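Local coordinates for carbon monoxide dehydrogenase (Thermococcus sp. AM4, PDB 6T7J), which catalyses the reversible oxidation of carbon monoxide to carbon dioxide at a nickel-iron-sulfur cluster, here in a form lacking the nickel, at residues I5-V9 with W36-E41. Sequence-based numbering, arbitrary orientation.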
# COMPACT_ATOMS: atom_id res chain seq x y z
N ILE A 5 10.37 22.92 26.80
CA ILE A 5 11.31 22.22 25.93
C ILE A 5 12.26 21.40 26.80
O ILE A 5 13.00 21.95 27.62
CB ILE A 5 12.08 23.21 25.04
CG1 ILE A 5 11.12 23.86 24.04
CG2 ILE A 5 13.23 22.50 24.33
CD1 ILE A 5 11.81 24.54 22.88
N LYS A 6 12.24 20.08 26.62
CA LYS A 6 13.01 19.20 27.49
C LYS A 6 14.50 19.20 27.12
O LYS A 6 15.35 19.21 28.01
CB LYS A 6 12.44 17.78 27.43
CG LYS A 6 13.00 16.83 28.49
CD LYS A 6 13.17 17.49 29.84
CE LYS A 6 14.34 16.89 30.60
NZ LYS A 6 14.89 17.86 31.59
N TYR A 7 14.82 19.19 25.83
CA TYR A 7 16.21 19.21 25.38
C TYR A 7 16.38 20.32 24.35
O TYR A 7 15.62 20.40 23.38
CB TYR A 7 16.63 17.87 24.77
CG TYR A 7 16.23 16.66 25.59
CD1 TYR A 7 17.14 16.04 26.43
CD2 TYR A 7 14.94 16.15 25.53
CE1 TYR A 7 16.78 14.94 27.18
CE2 TYR A 7 14.57 15.05 26.27
CZ TYR A 7 15.49 14.45 27.10
OH TYR A 7 15.11 13.36 27.85
N ARG A 8 17.38 21.17 24.56
CA ARG A 8 17.66 22.27 23.66
C ARG A 8 18.57 21.82 22.53
O ARG A 8 19.41 20.93 22.70
CB ARG A 8 18.28 23.44 24.41
CG ARG A 8 17.38 23.96 25.53
CD ARG A 8 17.83 25.32 26.05
NE ARG A 8 16.70 26.09 26.56
CZ ARG A 8 16.69 27.41 26.67
NH1 ARG A 8 15.61 28.03 27.14
NH2 ARG A 8 17.74 28.12 26.30
N VAL A 9 18.41 22.45 21.37
CA VAL A 9 19.11 22.06 20.15
C VAL A 9 20.33 22.96 20.01
O VAL A 9 20.18 24.18 19.88
CB VAL A 9 18.19 22.18 18.92
CG1 VAL A 9 18.98 21.95 17.64
CG2 VAL A 9 17.04 21.20 19.04
N TRP A 36 13.62 19.30 15.31
CA TRP A 36 14.86 18.92 15.99
C TRP A 36 14.60 18.57 17.46
O TRP A 36 15.13 17.57 17.96
CB TRP A 36 15.88 20.05 15.87
CG TRP A 36 16.41 20.27 14.48
CD1 TRP A 36 17.41 19.59 13.86
CD2 TRP A 36 15.95 21.26 13.54
NE1 TRP A 36 17.62 20.09 12.60
CE2 TRP A 36 16.73 21.11 12.37
CE3 TRP A 36 14.96 22.25 13.57
CZ2 TRP A 36 16.55 21.91 11.25
CZ3 TRP A 36 14.79 23.04 12.45
CH2 TRP A 36 15.58 22.87 11.31
N HIS A 37 13.80 19.38 18.15
CA HIS A 37 13.49 19.10 19.55
C HIS A 37 12.78 17.76 19.70
O HIS A 37 13.08 16.98 20.61
CB HIS A 37 12.64 20.23 20.14
CG HIS A 37 13.25 21.58 20.01
ND1 HIS A 37 12.96 22.45 18.98
CD2 HIS A 37 14.15 22.23 20.80
CE1 HIS A 37 13.65 23.56 19.13
NE2 HIS A 37 14.38 23.46 20.23
N ARG A 38 11.83 17.47 18.81
CA ARG A 38 11.09 16.22 18.91
C ARG A 38 11.96 15.03 18.51
O ARG A 38 11.82 13.94 19.08
CB ARG A 38 9.82 16.29 18.06
CG ARG A 38 8.85 17.36 18.55
CD ARG A 38 7.52 17.31 17.81
NE ARG A 38 7.69 17.63 16.40
CZ ARG A 38 7.60 18.85 15.89
NH1 ARG A 38 7.33 19.89 16.68
NH2 ARG A 38 7.77 19.05 14.59
N LEU A 39 12.88 15.22 17.55
CA LEU A 39 13.88 14.19 17.28
C LEU A 39 14.69 13.88 18.53
O LEU A 39 14.94 12.71 18.84
CB LEU A 39 14.80 14.63 16.14
CG LEU A 39 16.03 13.75 15.95
CD1 LEU A 39 15.63 12.36 15.46
CD2 LEU A 39 17.03 14.39 15.00
N LEU A 40 15.12 14.93 19.25
CA LEU A 40 15.84 14.71 20.50
C LEU A 40 14.97 13.97 21.51
O LEU A 40 15.46 13.12 22.26
CB LEU A 40 16.31 16.05 21.08
CG LEU A 40 17.44 16.76 20.33
CD1 LEU A 40 17.82 18.05 21.04
CD2 LEU A 40 18.65 15.84 20.20
N GLU A 41 13.67 14.29 21.55
CA GLU A 41 12.77 13.60 22.46
C GLU A 41 12.60 12.13 22.08
O GLU A 41 12.29 11.30 22.95
CB GLU A 41 11.40 14.29 22.47
CG GLU A 41 11.41 15.66 23.13
CD GLU A 41 10.04 16.06 23.64
OE1 GLU A 41 9.19 15.17 23.83
OE2 GLU A 41 9.82 17.27 23.86
O HOH W 1 13.28 18.48 22.87
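The N-terminal arm of this carbon monoxide dehydrogenase, residues 5-9, lies as an irregular, bent loop against the short helix 35-42, and Ile5 and Val9 show there how an irregular segment can dock by clasping an aromatic side chain that the helix presents. The imidazole of His37 stands between them: Val9 CG2 sits over one face, 3.8 Å from the ring centroid, and Ile5 CD1 over the opposite face at 4.0 Å, both CH-pi contacts. Tyr7 O meets the ring in plane at its edge, 3.5 Å from His37 CD2. Both ring nitrogens are engaged nearby, NE2 with Glu28, which also takes the backbone N-H of Val9, and ND1 with the backbone of Thr34. Replacing His37 with an alanine would probably leave the methyls of Ile5 and Val9 without the ring they enclose, and Glu28 without one of its partners. With CG1 anti to the backbone N (chi1 173°), Val9 CG2 is left beside that nitrogen and also lies 3.6 Å from Trp36 CB and 3.8 Å from Leu40 CD1, the latter methyl packing on Tyr7 CB as well. No direct hydrogen bond joins the segments; one water bridges them, donating to Tyr7 O at 3.1 Å and to His37 O at 2.7 Å.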